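Local coordinates for DnaD domain protein (Enterococcus faecalis, PDB 2I5U) that is of uncharacterised function but is a DnaD-type domain of a longer protein that probably takes part in initiating DNA replication, at residues S29-I34 with K39-L44; I45-E50 with K68-R73; I49-D54 with Y60-A65. One frame throughout, in Å; residues are numbered along the deposited sequence. Where two conformers were deposited one is given.

Contact 1: residues S29-I34 with K39-L44; sequences SDFEKI and KEAEQL
F31 and A41 meet through their CB atoms, and L44 covers one face of the F31 ring. Two consecutive helices joined by a short loop pack against each other here, in the small all-helical DnaD-type domain. The contact joins the C-terminal end of helix 18-32 to the first turns of helix 38-55. The CB atoms of F31 and A41 lie 3.7 Å apart, and the CA atoms of the same two residues are the nearest pair across the segments, at 5.8 Å. With only a methyl group on A41, the two backbones can come this close. One turn further along, L44 sends its CD1 methyl over the F31 ring. CD1 of L44 sits 3.8 Å from the centroid of the F31 ring and 17° off the ring normal, a CH-pi contact. The methyl is shifted a little from the ring centre toward the rim. The F31 ring swings beside its own backbone N, with CG anti to the carbonyl carbon (chi1 -81°). This places the ring along helix 38-55, where L44 can reach it. All three touching residues are buried, and no hydrogen bond crosses between the segments.

Further out, the F31 ring meets the ring of W27, with the planes at about 30°. L67 and E71 of helix 60-73 also touch F31, and A36 touches it from the connecting loop. In that loop, the S37 backbone N is hydrogen-bonded to E40 OE1 at the start of helix 38-55. Within the contact, CD1 of L44 is equally near CD1 and CE1 of F31, 3.7 Å from each.

Contact 2: residues I45-E50 with K68-R73; sequences IVKAIE and KDWEQR
W70 reaches across from helix 60-73 and sets the far end of its six-membered ring against K47 and A48. In this partly buried contact a single tryptophan bridges two helices of the all-helical domain. The backbones stay well apart: the nearest CA atoms, those of A48 and W70, are 9.8 Å from each other. With CG anti to the carbonyl carbon (chi1 -66°), the indole extends toward segment 45-50. The leading atoms are CH2 and CZ3. CH2 of W70 is 3.9 Å from CG of K47, and CZ3 of W70 is 4.1 Å from CB of A48. CH2 of W70 also comes within 4.0 Å of the A48 backbone N.

K47 crosses the W70 side chain at about a right angle. CG of K47 is anti to the backbone N (chi1 -178°), which puts it against the indole. The bends at chi2, chi3 and chi4 then turn the ammonium group off toward E50. NZ of K47 and OE1 of E50 form a long, weak ion pair at 3.6 Å.

W70 also touches L44 and I51 of helix 38-55 and meets the ring of F75. A48 is packed by I63, I66 and L67 of helix 60-73. I45 touches F24 and I28 of helix 18-32, and V46 touches I7 of helix 2-9.

Contact 3: residues I49-D54 with Y60-A65; sequences IEIAID and YNYINA
Y62 and I63 of segment 60-65 pack on A52, with I49 and I51 completing the contact. This is the helical hairpin formed by helix 38-55 and helix 60-73. The axes of the two short segments approach to 9.3 Å, with 126° between their N-to-C directions.

Y62 comes first. Its CG is anti to the backbone N (chi1 -171°), which carries the ring across to helix 38-55. CD2 of Y62 is 3.8 Å from CB of A52. The methyl approaches the ring obliquely. I51 meets the same ring at its edge, where CG2 of I51 lies 4.3 Å from CE2 of Y62. Near the start of the helix, the Y62 backbone N is hydrogen-bonded to OD1 of N59.

I63 follows; it is buried and points toward segment 49-54. Its CG1 is 3.8 Å from CB of A52, so A52 touches both successive residues. CD1 of I63 reaches on to CG1 of I49, also 3.8 Å away, and the two isoleucine side chains cross obliquely. W8 of helix 2-9 and F24 of helix 18-32 also touch I63, while I4 and I7 touch I49.

The side-chain contacts are all between carbon atoms, and no hydrogen bond links the segments. They are therefore probably held mainly by burial of apolar surface, 204 Å² in all, with I49, A52 and I63 buried and Y62 and I51 at the more accessible margin.

In the fold
All three contacts use helix 38-55. Contact 1 joins its early part to helix 18-32, while contacts 2 and 3 join its later parts to helix 60-73. Contacts 1 and 2 touch, with centres 10 Å apart: O of L44 is 3.3 Å from CZ3 of W70, and CE1 of F31 is 3.6 Å from CA of E71. Contacts 2 and 3 share I49 and E50, and their centres are 8 Å apart. W70 CZ2 packs on I51 CD1 at 3.7 Å. Contacts 1 and 3 lie on opposite sides of the chain's centre, with centres 16 Å apart and nearest atoms about 5 Å apart.

Contact 1: residues S29-I34 with K39-L44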
ATOM      1  N   SER A  29      -1.541  -2.710  -9.652  0.50 21.32           N
ATOM      2  CA  SER A  29      -2.185  -3.353 -10.803  0.50 21.67           C
ATOM      3  C   SER A  29      -3.622  -3.764 -10.491  1.00 21.23           C
ATOM      4  O   SER A  29      -4.529  -3.608 -11.342  1.00 20.73           O
ATOM      5  CB  SER A  29      -1.380  -4.567 -11.245  1.00 22.58           C
ATOM      6  OG  SER A  29      -0.177  -4.161 -11.878  0.50 25.78           O
ATOM      7  N   ASP A  30      -3.847  -4.289  -9.288  1.00 20.39           N
ATOM      8  CA  ASP A  30      -5.166  -4.774  -8.910  1.00 21.49           C
ATOM      9  C   ASP A  30      -6.169  -3.635  -8.750  1.00 21.62           C
ATOM     10  O   ASP A  30      -7.325  -3.758  -9.164  1.00 20.70           O
ATOM     11  CB  ASP A  30      -5.105  -5.668  -7.665  1.00 21.80           C
ATOM     12  CG  ASP A  30      -4.665  -7.096  -7.986  1.00 24.41           C
ATOM     13  OD1 ASP A  30      -4.587  -7.472  -9.181  1.00 27.63           O
ATOM     14  OD2 ASP A  30      -4.409  -7.849  -7.035  1.00 27.19           O
ATOM     15  N   PHE A  31      -5.723  -2.505  -8.214  1.00 22.22           N
ATOM     16  CA  PHE A  31      -6.601  -1.337  -8.127  1.00 22.47           C
ATOM     17  C   PHE A  31      -6.877  -0.783  -9.504  1.00 22.49           C
ATOM     18  O   PHE A  31      -7.998  -0.337  -9.771  1.00 23.35           O
ATOM     19  CB  PHE A  31      -6.055  -0.270  -7.176  1.00 22.91           C
ATOM     20  CG  PHE A  31      -6.347  -0.562  -5.729  1.00 22.09           C
ATOM     21  CD1 PHE A  31      -7.645  -0.470  -5.237  1.00 22.91           C
ATOM     22  CD2 PHE A  31      -5.351  -0.997  -4.875  1.00 23.70           C
ATOM     23  CE1 PHE A  31      -7.917  -0.772  -3.900  1.00 23.51           C
ATOM     24  CE2 PHE A  31      -5.637  -1.295  -3.546  1.00 23.20           C
ATOM     25  CZ  PHE A  31      -6.911  -1.191  -3.073  1.00 22.94           C
ATOM     26  N   GLU A  32      -5.890  -0.849 -10.402  1.00 22.44           N
ATOM     27  CA  GLU A  32      -6.120  -0.429 -11.803  1.00 23.23           C
ATOM     28  C   GLU A  32      -7.167  -1.290 -12.496  1.00 22.89           C
ATOM     29  O   GLU A  32      -7.953  -0.787 -13.318  1.00 22.59           O
ATOM     30  CB  GLU A  32      -4.815  -0.434 -12.605  1.00 23.19           C
ATOM     31  CG  GLU A  32      -3.893   0.738 -12.262  1.00 25.29           C
ATOM     32  CD  GLU A  32      -2.472   0.577 -12.795  1.00 27.67           C
ATOM     33  OE1 GLU A  32      -2.077  -0.549 -13.186  1.00 33.06           O
ATOM     34  OE2 GLU A  32      -1.738   1.583 -12.799  1.00 34.53           O
ATOM     35  N   LYS A  33      -7.206  -2.579 -12.168  1.00 22.55           N
ATOM     36  CA  LYS A  33      -8.172  -3.504 -12.771  1.00 23.16           C
ATOM     37  C   LYS A  33      -9.623  -3.170 -12.419  1.00 23.06           C
ATOM     38  O   LYS A  33     -10.533  -3.648 -13.083  1.00 22.10           O
ATOM     39  CB  LYS A  33      -7.883  -4.945 -12.361  1.00 22.95           C
ATOM     40  CG  LYS A  33      -6.661  -5.554 -13.031  1.00 23.68           C
ATOM     41  CD  LYS A  33      -6.491  -7.020 -12.673  1.00 24.17           C
ATOM     42  CE  LYS A  33      -5.167  -7.564 -13.214  1.00 25.93           C
ATOM     43  NZ  LYS A  33      -5.041  -9.040 -13.043  1.00 28.04           N
ATOM     44  N   ILE A  34      -9.846  -2.391 -11.368  1.00 23.39           N
ATOM     45  CA  ILE A  34     -11.215  -1.939 -11.058  1.00 24.88           C
ATOM     46  C   ILE A  34     -11.390  -0.436 -11.226  1.00 24.57           C
ATOM     47  O   ILE A  34     -12.365   0.138 -10.754  1.00 24.97           O
ATOM     48  CB  ILE A  34     -11.707  -2.426  -9.673  1.00 25.69           C
ATOM     49  CG1 ILE A  34     -10.738  -2.056  -8.548  1.00 26.81           C
ATOM     50  CG2 ILE A  34     -11.893  -3.923  -9.708  1.00 26.16           C
ATOM     51  CD1 ILE A  34     -10.851  -0.617  -8.004  1.00 28.77           C
ATOM     52  N   LYS A  39      -1.830   6.647 -10.137  1.00 23.00           N
ATOM     53  CA  LYS A  39      -1.611   7.649  -9.092  1.00 22.96           C
ATOM     54  C   LYS A  39      -2.542   7.451  -7.895  1.00 22.41           C
ATOM     55  O   LYS A  39      -2.115   7.537  -6.742  1.00 22.23           O
ATOM     56  CB  LYS A  39      -1.816   9.048  -9.662  1.00 23.47           C
ATOM     57  CG  LYS A  39      -1.233  10.144  -8.796  1.00 27.54           C
ATOM     58  CD  LYS A  39       0.270  10.316  -9.054  1.00 31.97           C
ATOM     59  CE  LYS A  39       1.035  10.605  -7.772  1.00 33.68           C
ATOM     60  NZ  LYS A  39       0.456  11.751  -7.013  1.00 35.50           N
ATOM     61  N   GLU A  40      -3.813   7.177  -8.170  1.00 21.31           N
ATOM     62  CA  GLU A  40      -4.800   6.944  -7.111  1.00 21.33           C
ATOM     63  C   GLU A  40      -4.463   5.677  -6.325  1.00 20.01           C
ATOM     64  O   GLU A  40      -4.614   5.640  -5.103  1.00 19.30           O
ATOM     65  CB  GLU A  40      -6.209   6.799  -7.705  1.00 21.46           C
ATOM     66  CG  GLU A  40      -6.854   8.100  -8.132  1.00 22.49           C
ATOM     67  CD  GLU A  40      -8.084   7.896  -9.016  1.00 23.05           C
ATOM     68  OE1 GLU A  40      -8.148   6.898  -9.764  1.00 24.47           O
ATOM     69  OE2 GLU A  40      -8.979   8.768  -8.979  1.00 24.94           O
ATOM     70  N   ALA A  41      -4.024   4.645  -7.041  1.00 19.66           N
ATOM     71  CA  ALA A  41      -3.659   3.382  -6.411  1.00 19.79           C
ATOM     72  C   ALA A  41      -2.458   3.602  -5.486  1.00 19.84           C
ATOM     73  O   ALA A  41      -2.434   3.109  -4.352  1.00 19.72           O
ATOM     74  CB  ALA A  41      -3.366   2.308  -7.486  1.00 19.76           C
ATOM     75  N   GLU A  42      -1.466   4.342  -5.954  1.00 20.16           N
ATOM     76  CA  GLU A  42      -0.303   4.686  -5.130  1.00 20.94           C
ATOM     77  C   GLU A  42      -0.712   5.442  -3.876  1.00 20.38           C
ATOM     78  O   GLU A  42      -0.200   5.167  -2.780  1.00 20.87           O
ATOM     79  CB  GLU A  42       0.700   5.491  -5.961  1.00 20.98           C
ATOM     80  CG  GLU A  42       2.063   5.710  -5.319  1.00 23.17           C
ATOM     81  CD  GLU A  42       2.971   6.594  -6.171  1.00 26.16           C
ATOM     82  OE1 GLU A  42       2.605   7.761  -6.435  1.00 33.59           O
ATOM     83  OE2 GLU A  42       4.043   6.104  -6.600  1.00 33.85           O
ATOM     84  N   GLN A  43      -1.631   6.391  -4.033  0.50 20.08           N
ATOM     85  CA  GLN A  43      -2.151   7.165  -2.909  0.50 20.19           C
ATOM     86  C   GLN A  43      -2.844   6.280  -1.873  0.50 19.90           C
ATOM     87  O   GLN A  43      -2.714   6.509  -0.676  0.50 19.75           O
ATOM     88  CB  GLN A  43      -3.125   8.246  -3.402  0.50 20.18           C
ATOM     89  CG  GLN A  43      -2.445   9.383  -4.161  0.50 20.10           C
ATOM     90  CD  GLN A  43      -3.412  10.459  -4.649  0.50 21.01           C
ATOM     91  OE1 GLN A  43      -4.611  10.210  -4.849  0.50 21.81           O
ATOM     92  NE2 GLN A  43      -2.882  11.656  -4.880  0.50 21.00           N
ATOM     93  N   LEU A  44      -3.567   5.262  -2.333  1.00 19.94           N
ATOM     94  CA  LEU A  44      -4.228   4.324  -1.422  1.00 19.57           C
ATOM     95  C   LEU A  44      -3.195   3.567  -0.586  1.00 19.15           C
ATOM     96  O   LEU A  44      -3.345   3.409   0.618  1.00 18.80           O
ATOM     97  CB  LEU A  44      -5.090   3.316  -2.178  1.00 20.22           C
ATOM     98  CG  LEU A  44      -6.401   3.866  -2.762  1.00 20.77           C
ATOM     99  CD1 LEU A  44      -7.057   2.837  -3.692  1.00 22.60           C
ATOM    100  CD2 LEU A  44      -7.353   4.275  -1.660  1.00 22.87           C
TER

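Contact 2: residues I45-E50 with K68-R73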
ATOM      1  N   ILE A  45      -2.124   3.130  -1.224  1.00 18.44           N
ATOM      2  CA  ILE A  45      -1.107   2.388  -0.502  1.00 18.35           C
ATOM      3  C   ILE A  45      -0.424   3.299   0.539  1.00 17.87           C
ATOM      4  O   ILE A  45      -0.227   2.906   1.684  1.00 17.70           O
ATOM      5  CB  ILE A  45      -0.081   1.716  -1.445  1.00 18.70           C
ATOM      6  CG1 ILE A  45      -0.768   0.614  -2.259  1.00 20.42           C
ATOM      7  CG2 ILE A  45       1.053   1.116  -0.634  1.00 18.99           C
ATOM      8  CD1 ILE A  45      -0.003   0.196  -3.474  1.00 21.10           C
ATOM      9  N   VAL A  46      -0.094   4.517   0.143  1.00 17.01           N
ATOM     10  CA  VAL A  46       0.498   5.466   1.080  1.00 17.00           C
ATOM     11  C   VAL A  46      -0.414   5.653   2.294  1.00 17.09           C
ATOM     12  O   VAL A  46       0.060   5.649   3.448  1.00 16.85           O
ATOM     13  CB  VAL A  46       0.776   6.814   0.419  1.00 16.75           C
ATOM     14  CG1 VAL A  46       1.162   7.853   1.475  1.00 16.96           C
ATOM     15  CG2 VAL A  46       1.882   6.684  -0.629  1.00 17.06           C
ATOM     16  N   LYS A  47      -1.712   5.831   2.047  1.00 17.78           N
ATOM     17  CA  LYS A  47      -2.666   6.012   3.141  1.00 17.44           C
ATOM     18  C   LYS A  47      -2.723   4.783   4.070  1.00 17.26           C
ATOM     19  O   LYS A  47      -2.795   4.924   5.285  1.00 17.47           O
ATOM     20  CB  LYS A  47      -4.061   6.329   2.602  1.00 18.55           C
ATOM     21  CG  LYS A  47      -5.100   6.573   3.672  1.00 21.06           C
ATOM     22  CD  LYS A  47      -4.903   7.920   4.346  1.00 28.41           C
ATOM     23  CE  LYS A  47      -5.282   7.903   5.817  1.00 31.99           C
ATOM     24  NZ  LYS A  47      -4.117   7.505   6.659  1.00 34.18           N
ATOM     25  N   ALA A  48      -2.740   3.578   3.498  1.00 16.68           N
ATOM     26  CA  ALA A  48      -2.741   2.361   4.311  1.00 16.62           C
ATOM     27  C   ALA A  48      -1.467   2.311   5.162  1.00 16.32           C
ATOM     28  O   ALA A  48      -1.502   1.896   6.309  1.00 17.16           O
ATOM     29  CB  ALA A  48      -2.858   1.098   3.435  1.00 17.40           C
ATOM     30  N   ILE A  49      -0.339   2.719   4.608  1.00 16.84           N
ATOM     31  CA  ILE A  49       0.909   2.732   5.391  1.00 17.08           C
ATOM     32  C   ILE A  49       0.826   3.719   6.549  1.00 17.24           C
ATOM     33  O   ILE A  49       1.229   3.404   7.691  1.00 17.42           O
ATOM     34  CB  ILE A  49       2.134   3.039   4.499  1.00 17.83           C
ATOM     35  CG1 ILE A  49       2.366   1.852   3.569  1.00 17.77           C
ATOM     36  CG2 ILE A  49       3.376   3.290   5.332  1.00 18.03           C
ATOM     37  CD1 ILE A  49       3.407   2.122   2.432  1.00 17.62           C
ATOM     38  N   GLU A  50       0.249   4.879   6.291  1.00 17.43           N
ATOM     39  CA  GLU A  50       0.013   5.876   7.356  1.00 18.37           C
ATOM     40  C   GLU A  50      -0.861   5.313   8.469  1.00 16.85           C
ATOM     41  O   GLU A  50      -0.587   5.512   9.659  1.00 17.44           O
ATOM     42  CB  GLU A  50      -0.650   7.127   6.783  1.00 18.27           C
ATOM     43  CG  GLU A  50       0.308   7.950   5.954  1.00 22.60           C
ATOM     44  CD  GLU A  50      -0.299   9.223   5.418  1.00 23.94           C
ATOM     45  OE1 GLU A  50      -1.456   9.186   4.947  1.00 30.06           O
ATOM     46  OE2 GLU A  50       0.403  10.268   5.453  1.00 32.06           O
ATOM     47  N   LYS A  68      -7.209  -5.082   1.058  1.00 19.78           N
ATOM     48  CA  LYS A  68      -8.203  -6.071   0.574  1.00 21.15           C
ATOM     49  C   LYS A  68      -9.605  -5.560   0.767  1.00 21.26           C
ATOM     50  O   LYS A  68     -10.505  -5.810  -0.081  1.00 19.98           O
ATOM     51  CB  LYS A  68      -8.072  -7.400   1.311  1.00 21.66           C
ATOM     52  CG  LYS A  68      -6.901  -8.225   0.889  1.00 23.50           C
ATOM     53  CD  LYS A  68      -6.881  -9.546   1.627  1.00 24.68           C
ATOM     54  CE  LYS A  68      -5.631 -10.353   1.302  1.00 26.51           C
ATOM     55  NZ  LYS A  68      -5.495 -11.624   2.121  1.00 29.59           N
ATOM     56  N   ASP A  69      -9.834  -4.894   1.904  0.50 21.49           N
ATOM     57  CA  ASP A  69     -11.127  -4.271   2.193  0.50 22.13           C
ATOM     58  C   ASP A  69     -11.451  -3.263   1.111  0.50 22.46           C
ATOM     59  O   ASP A  69     -12.481  -3.352   0.444  0.50 22.62           O
ATOM     60  CB  ASP A  69     -11.109  -3.535   3.537  0.50 21.95           C
ATOM     61  CG  ASP A  69     -11.064  -4.462   4.717  0.50 23.00           C
ATOM     62  OD1 ASP A  69     -11.513  -5.613   4.596  0.50 23.06           O
ATOM     63  OD2 ASP A  69     -10.595  -4.026   5.787  0.50 25.12           O
ATOM     64  N   TRP A  70     -10.539  -2.320   0.924  1.00 22.41           N
ATOM     65  CA  TRP A  70     -10.755  -1.232  -0.011  1.00 22.32           C
ATOM     66  C   TRP A  70     -10.982  -1.740  -1.434  1.00 22.57           C
ATOM     67  O   TRP A  70     -11.835  -1.211  -2.165  1.00 22.55           O
ATOM     68  CB  TRP A  70      -9.556  -0.275   0.042  1.00 21.94           C
ATOM     69  CG  TRP A  70      -9.429   0.446   1.364  1.00 21.21           C
ATOM     70  CD1 TRP A  70     -10.317   0.432   2.397  1.00 21.92           C
ATOM     71  CD2 TRP A  70      -8.355   1.307   1.774  1.00 21.09           C
ATOM     72  NE1 TRP A  70      -9.860   1.202   3.430  1.00 21.71           N
ATOM     73  CE2 TRP A  70      -8.658   1.759   3.074  1.00 20.90           C
ATOM     74  CE3 TRP A  70      -7.161   1.723   1.172  1.00 20.82           C
ATOM     75  CZ2 TRP A  70      -7.829   2.646   3.778  1.00 21.16           C
ATOM     76  CZ3 TRP A  70      -6.324   2.602   1.881  1.00 20.42           C
ATOM     77  CH2 TRP A  70      -6.661   3.043   3.165  1.00 21.03           C
ATOM     78  N   GLU A  71     -10.255  -2.783  -1.814  1.00 22.62           N
ATOM     79  CA  GLU A  71     -10.349  -3.336  -3.166  1.00 23.09           C
ATOM     80  C   GLU A  71     -11.714  -3.961  -3.419  1.00 24.09           C
ATOM     81  O   GLU A  71     -12.339  -3.705  -4.463  1.00 22.66           O
ATOM     82  CB  GLU A  71      -9.265  -4.389  -3.389  1.00 23.06           C
ATOM     83  CG  GLU A  71      -9.357  -5.080  -4.748  1.00 22.75           C
ATOM     84  CD  GLU A  71      -8.502  -6.314  -4.838  1.00 22.84           C
ATOM     85  OE1 GLU A  71      -8.329  -7.011  -3.808  1.00 22.11           O
ATOM     86  OE2 GLU A  71      -8.007  -6.621  -5.960  1.00 25.14           O
ATOM     87  N   GLN A  72     -12.186  -4.772  -2.474  1.00 24.55           N
ATOM     88  CA  GLN A  72     -13.498  -5.413  -2.622  1.00 25.48           C
ATOM     89  C   GLN A  72     -14.636  -4.392  -2.623  1.00 26.07           C
ATOM     90  O   GLN A  72     -15.636  -4.567  -3.343  1.00 24.97           O
ATOM     91  CB  GLN A  72     -13.722  -6.492  -1.547  1.00 25.60           C
ATOM     92  CG  GLN A  72     -13.736  -6.009  -0.105  1.00 26.75           C
ATOM     93  CD  GLN A  72     -15.105  -5.590   0.385  1.00 28.80           C
ATOM     94  OE1 GLN A  72     -16.123  -5.817  -0.285  1.00 24.89           O
ATOM     95  NE2 GLN A  72     -15.144  -4.988   1.582  1.00 29.06           N
ATOM     96  N   ARG A  73     -14.499  -3.334  -1.828  1.00 26.91           N
ATOM     97  CA  ARG A  73     -15.514  -2.264  -1.799  1.00 28.64           C
ATOM     98  C   ARG A  73     -15.486  -1.445  -3.092  1.00 29.06           C
ATOM     99  O   ARG A  73     -16.472  -0.788  -3.439  1.00 29.64           O
ATOM    100  CB  ARG A  73     -15.312  -1.340  -0.587  1.00 28.57           C
ATOM    101  CG  ARG A  73     -15.515  -2.030   0.770  1.00 30.03           C
ATOM    102  CD  ARG A  73     -16.059  -1.078   1.836  1.00 31.60           C
ATOM    103  NE  ARG A  73     -15.401  -1.220   3.143  1.00 34.54           N
ATOM    104  CZ  ARG A  73     -15.684  -0.470   4.215  1.00 35.48           C
ATOM    105  NH1 ARG A  73     -15.028  -0.661   5.361  1.00 36.12           N
ATOM    106  NH2 ARG A  73     -16.613   0.479   4.147  1.00 36.08           N
TER

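Contact 3: residues I49-D54 with Y60-A65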
ATOM      1  N   ILE A  49      -0.339   2.719   4.608  1.00 16.84           N
ATOM      2  CA  ILE A  49       0.909   2.732   5.391  1.00 17.08           C
ATOM      3  C   ILE A  49       0.826   3.719   6.549  1.00 17.24           C
ATOM      4  O   ILE A  49       1.229   3.404   7.691  1.00 17.42           O
ATOM      5  CB  ILE A  49       2.134   3.039   4.499  1.00 17.83           C
ATOM      6  CG1 ILE A  49       2.366   1.852   3.569  1.00 17.77           C
ATOM      7  CG2 ILE A  49       3.376   3.290   5.332  1.00 18.03           C
ATOM      8  CD1 ILE A  49       3.407   2.122   2.432  1.00 17.62           C
ATOM      9  N   GLU A  50       0.249   4.879   6.291  1.00 17.43           N
ATOM     10  CA  GLU A  50       0.013   5.876   7.356  1.00 18.37           C
ATOM     11  C   GLU A  50      -0.861   5.313   8.469  1.00 16.85           C
ATOM     12  O   GLU A  50      -0.587   5.512   9.659  1.00 17.44           O
ATOM     13  CB  GLU A  50      -0.650   7.127   6.783  1.00 18.27           C
ATOM     14  CG  GLU A  50       0.308   7.950   5.954  1.00 22.60           C
ATOM     15  CD  GLU A  50      -0.299   9.223   5.418  1.00 23.94           C
ATOM     16  OE1 GLU A  50      -1.456   9.186   4.947  1.00 30.06           O
ATOM     17  OE2 GLU A  50       0.403  10.268   5.453  1.00 32.06           O
ATOM     18  N   ILE A  51      -1.912   4.598   8.083  1.00 16.57           N
ATOM     19  CA  ILE A  51      -2.812   3.959   9.070  1.00 16.75           C
ATOM     20  C   ILE A  51      -2.042   2.938   9.928  1.00 16.10           C
ATOM     21  O   ILE A  51      -2.192   2.892  11.141  1.00 16.55           O
ATOM     22  CB  ILE A  51      -4.013   3.300   8.355  1.00 16.50           C
ATOM     23  CG1 ILE A  51      -4.958   4.369   7.792  1.00 17.71           C
ATOM     24  CG2 ILE A  51      -4.778   2.389   9.289  1.00 16.85           C
ATOM     25  CD1 ILE A  51      -5.981   3.857   6.793  1.00 18.88           C
ATOM     26  N   ALA A  52      -1.177   2.170   9.292  1.00 15.99           N
ATOM     27  CA  ALA A  52      -0.371   1.179   9.981  1.00 15.85           C
ATOM     28  C   ALA A  52       0.616   1.838  10.943  1.00 15.78           C
ATOM     29  O   ALA A  52       0.858   1.329  12.040  1.00 15.44           O
ATOM     30  CB  ALA A  52       0.382   0.305   8.943  1.00 16.06           C
ATOM     31  N   ILE A  53       1.214   2.949  10.525  1.00 15.44           N
ATOM     32  CA  ILE A  53       2.099   3.712  11.415  1.00 15.42           C
ATOM     33  C   ILE A  53       1.347   4.161  12.673  1.00 15.59           C
ATOM     34  O   ILE A  53       1.814   3.969  13.803  1.00 15.03           O
ATOM     35  CB  ILE A  53       2.713   4.945  10.727  1.00 15.88           C
ATOM     36  CG1 ILE A  53       3.676   4.520   9.623  1.00 15.57           C
ATOM     37  CG2 ILE A  53       3.506   5.789  11.750  1.00 15.08           C
ATOM     38  CD1 ILE A  53       3.988   5.633   8.631  1.00 16.17           C
ATOM     39  N   ASP A  54       0.191   4.772  12.473  1.00 15.27           N
ATOM     40  CA  ASP A  54      -0.585   5.298  13.597  1.00 14.99           C
ATOM     41  C   ASP A  54      -1.046   4.188  14.570  1.00 14.05           C
ATOM     42  O   ASP A  54      -1.093   4.396  15.768  1.00 13.92           O
ATOM     43  CB  ASP A  54      -1.802   6.101  13.100  1.00 16.16           C
ATOM     44  CG  ASP A  54      -1.432   7.447  12.526  1.00 18.23           C
ATOM     45  OD1 ASP A  54      -0.277   7.899  12.714  1.00 19.37           O
ATOM     46  OD2 ASP A  54      -2.320   8.057  11.890  1.00 22.75           O
ATOM     47  N   TYR A  60       3.520  -5.676   6.542  1.00 15.78           N
ATOM     48  CA  TYR A  60       2.737  -5.880   5.328  1.00 15.93           C
ATOM     49  C   TYR A  60       1.397  -6.547   5.618  1.00 16.51           C
ATOM     50  O   TYR A  60       0.397  -6.246   4.971  1.00 17.61           O
ATOM     51  CB  TYR A  60       3.525  -6.674   4.286  1.00 16.97           C
ATOM     52  CG  TYR A  60       2.710  -6.943   3.057  1.00 16.65           C
ATOM     53  CD1 TYR A  60       2.468  -5.950   2.136  1.00 17.30           C
ATOM     54  CD2 TYR A  60       2.146  -8.197   2.818  1.00 16.58           C
ATOM     55  CE1 TYR A  60       1.693  -6.186   0.993  1.00 18.58           C
ATOM     56  CE2 TYR A  60       1.390  -8.439   1.693  1.00 17.53           C
ATOM     57  CZ  TYR A  60       1.143  -7.430   0.790  1.00 18.53           C
ATOM     58  OH  TYR A  60       0.385  -7.735  -0.344  1.00 19.98           O
ATOM     59  N   ASN A  61       1.381  -7.494   6.546  1.00 16.75           N
ATOM     60  CA  ASN A  61       0.127  -8.198   6.839  1.00 16.49           C
ATOM     61  C   ASN A  61      -0.999  -7.232   7.182  1.00 16.41           C
ATOM     62  O   ASN A  61      -2.103  -7.352   6.679  1.00 17.99           O
ATOM     63  CB  ASN A  61       0.314  -9.220   7.958  1.00 16.72           C
ATOM     64  CG  ASN A  61       1.118 -10.441   7.522  1.00 16.30           C
ATOM     65  OD1 ASN A  61       1.038 -10.884   6.368  1.00 18.77           O
ATOM     66  ND2 ASN A  61       1.840 -11.021   8.456  1.00 18.33           N
ATOM     67  N   TYR A  62      -0.692  -6.259   8.020  1.00 16.77           N
ATOM     68  CA  TYR A  62      -1.701  -5.310   8.476  1.00 17.23           C
ATOM     69  C   TYR A  62      -2.152  -4.421   7.309  1.00 17.24           C
ATOM     70  O   TYR A  62      -3.361  -4.172   7.110  1.00 18.04           O
ATOM     71  CB  TYR A  62      -1.129  -4.453   9.596  1.00 18.07           C
ATOM     72  CG  TYR A  62      -2.139  -3.571  10.298  1.00 18.09           C
ATOM     73  CD1 TYR A  62      -2.868  -4.042  11.380  1.00 20.20           C
ATOM     74  CD2 TYR A  62      -2.286  -2.243   9.945  1.00 18.22           C
ATOM     75  CE1 TYR A  62      -3.757  -3.229  12.039  1.00 20.17           C
ATOM     76  CE2 TYR A  62      -3.179  -1.433  10.601  1.00 19.08           C
ATOM     77  CZ  TYR A  62      -3.920  -1.938  11.636  1.00 19.07           C
ATOM     78  OH  TYR A  62      -4.815  -1.120  12.336  1.00 21.72           O
ATOM     79  N   ILE A  63      -1.184  -3.988   6.505  1.00 16.54           N
ATOM     80  CA  ILE A  63      -1.489  -3.149   5.349  1.00 17.05           C
ATOM     81  C   ILE A  63      -2.318  -3.908   4.311  1.00 17.24           C
ATOM     82  O   ILE A  63      -3.269  -3.371   3.748  1.00 16.77           O
ATOM     83  CB  ILE A  63      -0.185  -2.584   4.730  1.00 16.66           C
ATOM     84  CG1 ILE A  63       0.467  -1.611   5.716  1.00 17.70           C
ATOM     85  CG2 ILE A  63      -0.464  -1.920   3.406  1.00 18.03           C
ATOM     86  CD1 ILE A  63       1.913  -1.414   5.461  1.00 18.23           C
ATOM     87  N   ASN A  64      -1.935  -5.149   4.049  1.00 16.59           N
ATOM     88  CA  ASN A  64      -2.653  -6.018   3.112  1.00 16.95           C
ATOM     89  C   ASN A  64      -4.138  -6.169   3.499  1.00 17.60           C
ATOM     90  O   ASN A  64      -5.014  -6.114   2.646  1.00 17.63           O
ATOM     91  CB  ASN A  64      -1.941  -7.381   3.059  1.00 17.63           C
ATOM     92  CG  ASN A  64      -2.492  -8.297   2.018  1.00 19.57           C
ATOM     93  OD1 ASN A  64      -2.648  -7.936   0.863  1.00 20.60           O
ATOM     94  ND2 ASN A  64      -2.749  -9.527   2.419  1.00 24.59           N
ATOM     95  N   ALA A  65      -4.402  -6.372   4.777  1.00 17.61           N
ATOM     96  CA  ALA A  65      -5.789  -6.510   5.239  1.00 18.28           C
ATOM     97  C   ALA A  65      -6.590  -5.259   4.910  1.00 18.43           C
ATOM     98  O   ALA A  65      -7.757  -5.347   4.469  1.00 19.19           O
ATOM     99  CB  ALA A  65      -5.823  -6.792   6.709  1.00 18.49           C
TER